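Local coordinates for protein probable starch synthase 4, chloroplastic/amyloplastic (Arabidopsis thaliana, PDB 6GNE) that is a plastid starch synthase of the GT-B glycosyltransferase class that binds ADP and glycans, at residues 18-21 with 22-26; 50-53 with 54-58; 191-195 with 196-200. One frame throughout, in Å; residues are numbered along the deposited sequence.

Overall arrangement
All three contacts are local, two in loops and one at a helix start, in series within the starch synthase catalytic domain. Contact 1 lies between strand 11-15 and helix 27-41, beside ADP. Contact 2 begins at the end of strand 45-51, the parallel neighbour of strand 11-15 in the large mixed sheet. Their centres are about 9 Å apart and they touch: Val22 O is probably hydrogen-bonded to Gln57 N, and Met19 packs on Leu50, so the loops leaving two adjacent strands pack together, contact 1 against the ligands and contact 2 one layer back. Contact 3 stands apart, its centre 30 to 31 Å from those of the others, capping short helix 195-198 near a second glycan site.

Contact 1: 18-21 with 22-26; sequences EMAP and VAKVG. With ADP (adenosine-5'-diphosphate), chain F.
The carboxylate of Glu18 receives two backbone N-H groups on one face of its plane. Val25 N stands well above that plane, 2.8 Å from Glu18 OE1 in a nearly straight bond. Gly26 N approaches OE1 from the syn side, closer to the plane, at 3.3 Å. An extended chain beyond CG carries the group past Ala23 O to these two amides, the length that a glutamate supplies. Toward its other oxygen lies a water, 2.8 Å from Glu18 OE2, and Tyr112 also bonds to OE2, so both oxygens have partners.

Behind the carboxylate the chain doubles back through the cis peptide before Pro21, a bend to which proline is suited. Met19 pairs with Ala23 in both directions: Met19 N bonds to Ala23 O at 2.8 Å, and Ala23 N returns to Met19 O along a straighter path (169°). Two residues, Val22 and Ala23, stand opposite the single Met19, a classic beta bulge. Val22 CG1 lies near Met19 CB, at 4.3 Å, and the small Ala23 fits the tight turn.

Lys24 reaches instead for the nucleotide. Its CG is anti to the backbone N (chi1 177°) and the rest is extended, which brings NZ to 3.0 Å from ADP O3' in a hydrogen bond; Asp30 forms a salt bridge with the same ammonium. Gly26 brings its CA to 3.8 Å from ADP O4', where a CB would run into the beta-phosphate oxygen O2B. The sequence Lys24-Val25-Gly26-Gly27-Leu28 is the KXGGL motif of bacterial glycogen and plant starch synthases, here lining the ADP site ahead of helix 27-41.

Contact 2: 50-53 with 54-58; sequences LPKY and DCMQY
Tyr53 and Cys55 meet obliquely, the sulfur lying to one side of the ring rather than squarely above it. Cys55 SG is 5.4 Å from the centroid of the Tyr53 ring and 46° off its normal, a sulfur-aromatic contact. Pro51 CB lies over the opposite face, displaced toward the rim, so the ring has the proline over one face and the cysteine sulfur obliquely off the other. A tyrosine suits the place because its ring can be buried while its hydroxyl still finds a partner, here the carbonyl of Ala17.

On the other side of the chain three long side chains interleave. Lys52 crosses Met56 at a slant, with CD 4.0 Å from Met56 SD, and then runs at about a right angle to Tyr58, its CE coming within 3.5 Å of Tyr58 OH. A bend at chi2 (110°) turns the lysine this way. Met56 CG in turn sits 3.6 Å above one face of the Tyr58 ring, again toward the rim, and is 3.4 Å from Tyr53 O. Flexible and unbranched, methionine can fill the angle between an aliphatic chain and a ring.

The backbone beneath forms a type I beta turn from Tyr53 to Met56, closed by a weak bond from Met56 N to Tyr53 O at 3.5 Å. Asp54 at its corner bonds to Gly109 N.

Helix 117-134 borders Tyr53 through Arg120 and Phe121, with Phe111 edge-to-face to the ring. Phe96 of strand 92-100 touches Lys52 and Met56, and the lysine makes a cation-pi contact with Trp85 of strand 78-89.

Contact 3: 191-195 with 196-200; sequences CGLDV and NQLNR
Asp194 is the N-cap of the short helix 195-198, its carboxylate accepting the amide of Gln197, three residues on. The distance from Gln197 N to Asp194 OD1 is 3.1 Å with an N-H...O angle of 163°, and OD1 uses its anti lone pair, the one pointing away from OD2. A chi1 of -164°, trans to the amide nitrogen, swings the carboxylate back toward the first turn, and the chain of Gln197 lies aslant it, CG 3.5 Å from OD1. Aspartate is apt here: its OD1 accepts an N-H that has no carbonyl of a preceding turn to bond to, and its charge would probably suit the positive end of a helix.

Just before the cap, Leu193 reaches across to Leu198, CB to CD1 at 3.7 Å. This pairing of the residues flanking the first turn is a hydrophobic staple, and it packs against helix 152-160, where Leu193 touches Pro154 and Leu155, and Leu198 touches Asp158 of a glycan pocket. Helical backbone bonds follow, Leu198 N to Asp194 O at 3.0 Å and Asn199 N to Val195 O. At Asn199 the helix gives way to an inverse gamma turn, closed by a weak bond from Arg200 N to Leu198 O.

Contact 1: 18-21 with 22-26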
# COMPACT_ATOMS: atom_id res chain seq x y z
N GLU A 18 1.80 -9.14 -3.20
CA GLU A 18 0.79 -8.39 -3.97
C GLU A 18 1.37 -7.62 -5.14
O GLU A 18 2.53 -7.20 -5.14
CB GLU A 18 0.11 -7.33 -3.09
CG GLU A 18 -0.71 -7.83 -1.93
CD GLU A 18 -1.21 -6.65 -1.08
OE1 GLU A 18 -1.92 -5.75 -1.62
OE2 GLU A 18 -0.90 -6.61 0.12
N MET A 19 0.51 -7.43 -6.13
CA MET A 19 0.73 -6.49 -7.21
C MET A 19 -0.63 -6.07 -7.78
O MET A 19 -1.44 -6.90 -8.19
CB MET A 19 1.56 -7.11 -8.31
CG MET A 19 2.03 -6.10 -9.37
SD MET A 19 2.62 -6.89 -10.86
CE MET A 19 2.63 -5.50 -11.96
N ALA A 20 -0.85 -4.77 -7.82
CA ALA A 20 -2.07 -4.22 -8.37
C ALA A 20 -2.01 -4.33 -9.90
O ALA A 20 -0.96 -4.04 -10.48
CB ALA A 20 -2.22 -2.76 -7.95
N PRO A 21 -3.10 -4.74 -10.56
CA PRO A 21 -4.44 -5.04 -10.01
C PRO A 21 -4.72 -6.52 -9.74
O PRO A 21 -5.70 -6.82 -9.13
CB PRO A 21 -5.37 -4.61 -11.14
CG PRO A 21 -4.57 -4.90 -12.37
CD PRO A 21 -3.11 -4.72 -12.03
N VAL A 22 -3.82 -7.39 -10.21
CA VAL A 22 -3.99 -8.82 -10.20
C VAL A 22 -4.10 -9.45 -8.82
O VAL A 22 -4.86 -10.40 -8.62
CB VAL A 22 -2.87 -9.52 -11.04
CG1 VAL A 22 -1.47 -9.35 -10.45
CG2 VAL A 22 -3.17 -11.00 -11.23
N ALA A 23 -3.35 -8.93 -7.85
CA ALA A 23 -3.41 -9.40 -6.49
C ALA A 23 -3.22 -8.24 -5.55
O ALA A 23 -2.09 -7.87 -5.26
CB ALA A 23 -2.35 -10.45 -6.27
N LYS A 24 -4.33 -7.67 -5.08
CA LYS A 24 -4.31 -6.45 -4.31
C LYS A 24 -5.22 -6.50 -3.10
O LYS A 24 -6.41 -6.82 -3.21
CB LYS A 24 -4.75 -5.29 -5.18
CG LYS A 24 -4.81 -3.99 -4.41
CD LYS A 24 -5.43 -2.89 -5.21
CE LYS A 24 -5.50 -1.63 -4.37
NZ LYS A 24 -5.59 -0.41 -5.21
N VAL A 25 -4.65 -6.12 -1.95
CA VAL A 25 -5.40 -5.92 -0.70
C VAL A 25 -5.39 -4.43 -0.31
O VAL A 25 -6.42 -3.89 0.05
CB VAL A 25 -4.82 -6.79 0.44
CG1 VAL A 25 -5.47 -6.42 1.79
CG2 VAL A 25 -5.03 -8.27 0.11
N GLY A 26 -4.23 -3.79 -0.33
CA GLY A 26 -4.17 -2.37 -0.17
C GLY A 26 -3.03 -1.71 -0.92
O GLY A 26 -2.80 -2.01 -2.09
PB ADP F . -3.52 0.66 3.20
O1B ADP F . -2.29 0.13 2.51
O2B ADP F . -4.82 0.01 2.84
O3B ADP F . -3.32 0.70 4.70
PA ADP F . -3.12 2.86 1.38
O1A ADP F . -3.70 4.24 1.34
O2A ADP F . -1.62 2.80 1.31
O3A ADP F . -3.70 2.18 2.72
O5' ADP F . -3.69 1.95 0.18
C5' ADP F . -5.09 1.73 -0.01
C4' ADP F . -5.47 1.31 -1.44
O4' ADP F . -6.56 0.38 -1.39
C3' ADP F . -5.99 2.45 -2.28
O3' ADP F . -5.76 2.15 -3.65
C2' ADP F . -7.48 2.44 -2.03
O2' ADP F . -8.22 3.04 -3.07
C1' ADP F . -7.74 0.96 -1.96
N9 ADP F . -8.89 0.59 -1.12
C8 ADP F . -8.93 0.53 0.22
N7 ADP F . -10.14 0.10 0.64
C5 ADP F . -10.90 -0.12 -0.45
C6 ADP F . -12.30 -0.58 -0.73
N6 ADP F . -13.14 -0.88 0.30
N1 ADP F . -12.68 -0.67 -2.03
C2 ADP F . -11.83 -0.34 -3.04
N3 ADP F . -10.57 0.08 -2.84
C4 ADP F . -10.07 0.21 -1.60
O HOH W 1 -1.42 -3.87 0.54

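Contact 2: 50-53 with 54-58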
# COMPACT_ATOMS: atom_id res chain seq x y z
N LEU A 50 5.25 -13.36 -7.97
CA LEU A 50 4.08 -13.44 -7.08
C LEU A 50 3.67 -14.86 -6.85
O LEU A 50 4.06 -15.73 -7.61
CB LEU A 50 2.87 -12.74 -7.73
CG LEU A 50 2.98 -11.26 -8.05
CD1 LEU A 50 1.74 -10.79 -8.75
CD2 LEU A 50 3.23 -10.45 -6.80
N PRO A 51 2.85 -15.11 -5.83
CA PRO A 51 2.15 -16.37 -5.81
C PRO A 51 1.03 -16.39 -6.85
O PRO A 51 0.54 -15.34 -7.24
CB PRO A 51 1.55 -16.43 -4.40
CG PRO A 51 2.28 -15.41 -3.60
CD PRO A 51 2.60 -14.34 -4.61
N LYS A 52 0.63 -17.58 -7.25
CA LYS A 52 -0.58 -17.76 -8.02
C LYS A 52 -1.69 -18.03 -7.02
O LYS A 52 -1.96 -19.18 -6.66
CB LYS A 52 -0.46 -18.92 -9.01
CG LYS A 52 -1.72 -19.17 -9.82
CD LYS A 52 -1.60 -18.80 -11.29
CE LYS A 52 -2.77 -19.31 -12.12
NZ LYS A 52 -3.28 -20.67 -11.70
N TYR A 53 -2.34 -16.96 -6.57
CA TYR A 53 -3.53 -17.10 -5.75
C TYR A 53 -4.70 -17.56 -6.61
O TYR A 53 -4.82 -17.19 -7.78
CB TYR A 53 -3.91 -15.78 -5.11
CG TYR A 53 -2.87 -15.15 -4.20
CD1 TYR A 53 -2.66 -15.61 -2.90
CD2 TYR A 53 -2.12 -14.06 -4.63
CE1 TYR A 53 -1.73 -15.01 -2.08
CE2 TYR A 53 -1.19 -13.46 -3.81
CZ TYR A 53 -0.98 -13.93 -2.54
OH TYR A 53 -0.05 -13.30 -1.74
N ASP A 54 -5.54 -18.40 -6.03
CA ASP A 54 -6.83 -18.74 -6.64
C ASP A 54 -7.76 -17.51 -6.77
O ASP A 54 -8.59 -17.43 -7.70
CB ASP A 54 -7.52 -19.85 -5.84
CG ASP A 54 -7.71 -19.51 -4.35
OD1 ASP A 54 -7.18 -18.48 -3.81
OD2 ASP A 54 -8.41 -20.29 -3.70
N CYS A 55 -7.61 -16.56 -5.84
CA CYS A 55 -8.48 -15.40 -5.80
C CYS A 55 -7.91 -14.22 -6.57
O CYS A 55 -8.32 -13.08 -6.34
CB CYS A 55 -8.79 -15.03 -4.33
SG CYS A 55 -7.36 -14.71 -3.26
N MET A 56 -6.96 -14.47 -7.47
CA MET A 56 -6.37 -13.38 -8.26
C MET A 56 -7.35 -12.84 -9.29
O MET A 56 -8.32 -13.50 -9.65
CB MET A 56 -5.06 -13.82 -8.92
CG MET A 56 -5.19 -14.78 -10.13
SD MET A 56 -3.60 -15.39 -10.75
CE MET A 56 -3.41 -14.65 -12.38
N GLN A 57 -7.12 -11.61 -9.71
CA GLN A 57 -7.98 -10.91 -10.64
C GLN A 57 -7.42 -11.09 -12.06
O GLN A 57 -6.42 -10.49 -12.43
CB GLN A 57 -8.07 -9.44 -10.25
CG GLN A 57 -9.25 -8.69 -10.87
CD GLN A 57 -8.99 -7.19 -11.05
OE1 GLN A 57 -9.42 -6.38 -10.22
NE2 GLN A 57 -8.26 -6.81 -12.12
N TYR A 58 -8.12 -11.88 -12.88
CA TYR A 58 -7.63 -12.34 -14.16
C TYR A 58 -7.59 -11.31 -15.28
O TYR A 58 -6.82 -11.49 -16.23
CB TYR A 58 -8.38 -13.61 -14.61
CG TYR A 58 -7.81 -14.82 -13.93
CD1 TYR A 58 -6.58 -15.35 -14.35
CD2 TYR A 58 -8.42 -15.38 -12.80
CE1 TYR A 58 -6.00 -16.42 -13.68
CE2 TYR A 58 -7.86 -16.49 -12.15
CZ TYR A 58 -6.63 -16.99 -12.58
OH TYR A 58 -6.01 -18.08 -11.98

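Contact 3: 191-195 with 196-200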
# COMPACT_ATOMS: atom_id res chain seq x y z
N CYS A 191 11.62 -23.34 5.89
CA CYS A 191 12.09 -22.83 4.59
C CYS A 191 13.56 -23.12 4.32
O CYS A 191 14.04 -22.86 3.21
CB CYS A 191 11.84 -21.32 4.46
SG CYS A 191 12.70 -20.31 5.68
N GLY A 192 14.28 -23.66 5.31
CA GLY A 192 15.68 -24.10 5.14
C GLY A 192 16.69 -23.36 6.00
O GLY A 192 17.88 -23.73 6.01
N LEU A 193 16.24 -22.32 6.69
CA LEU A 193 17.10 -21.47 7.50
C LEU A 193 17.54 -22.18 8.77
O LEU A 193 16.78 -22.91 9.38
CB LEU A 193 16.41 -20.17 7.84
CG LEU A 193 16.20 -19.20 6.68
CD1 LEU A 193 15.30 -18.05 7.12
CD2 LEU A 193 17.53 -18.68 6.12
N ASP A 194 18.79 -21.92 9.16
CA ASP A 194 19.42 -22.52 10.33
C ASP A 194 18.97 -21.79 11.63
O ASP A 194 19.38 -20.66 11.90
CB ASP A 194 20.94 -22.46 10.17
CG ASP A 194 21.63 -23.37 11.13
OD1 ASP A 194 21.73 -23.04 12.32
OD2 ASP A 194 22.07 -24.45 10.68
N VAL A 195 18.14 -22.47 12.43
CA VAL A 195 17.50 -21.87 13.60
C VAL A 195 18.55 -21.38 14.62
O VAL A 195 18.52 -20.22 15.04
CB VAL A 195 16.48 -22.85 14.25
CG1 VAL A 195 15.90 -22.29 15.55
CG2 VAL A 195 15.36 -23.19 13.25
N ASN A 196 19.48 -22.26 14.97
CA ASN A 196 20.53 -21.94 15.97
C ASN A 196 21.37 -20.73 15.59
O ASN A 196 21.64 -19.89 16.45
CB ASN A 196 21.48 -23.14 16.23
CG ASN A 196 20.76 -24.35 16.79
OD1 ASN A 196 19.79 -24.22 17.51
ND2 ASN A 196 21.24 -25.54 16.44
N GLN A 197 21.78 -20.65 14.32
CA GLN A 197 22.56 -19.50 13.81
C GLN A 197 21.75 -18.21 13.85
O GLN A 197 22.28 -17.16 14.23
CB GLN A 197 23.09 -19.74 12.37
CG GLN A 197 24.30 -20.69 12.28
CD GLN A 197 25.52 -20.19 13.10
OE1 GLN A 197 25.85 -20.74 14.14
NE2 GLN A 197 26.16 -19.12 12.62
N LEU A 198 20.49 -18.29 13.43
CA LEU A 198 19.65 -17.11 13.25
C LEU A 198 18.83 -16.69 14.47
O LEU A 198 18.46 -15.51 14.58
CB LEU A 198 18.76 -17.28 12.00
CG LEU A 198 19.52 -17.24 10.67
CD1 LEU A 198 18.68 -17.80 9.56
CD2 LEU A 198 19.94 -15.83 10.33
N ASN A 199 18.55 -17.61 15.40
CA ASN A 199 17.86 -17.26 16.64
C ASN A 199 18.90 -16.75 17.67
O ASN A 199 19.11 -17.38 18.70
CB ASN A 199 17.03 -18.44 17.18
CG ASN A 199 16.10 -18.06 18.30
OD1 ASN A 199 16.01 -16.91 18.68
ND2 ASN A 199 15.41 -19.03 18.86
N ARG A 200 19.53 -15.62 17.35
CA ARG A 200 20.48 -14.91 18.21
C ARG A 200 20.11 -13.43 18.23
O ARG A 200 19.60 -12.91 17.22
CB ARG A 200 21.90 -15.08 17.67
CG ARG A 200 22.33 -16.54 17.65
CD ARG A 200 23.83 -16.74 17.67
NE ARG A 200 24.10 -18.18 17.61
CZ ARG A 200 24.13 -19.02 18.67
NH1 ARG A 200 24.38 -20.31 18.47
NH2 ARG A 200 23.90 -18.59 19.92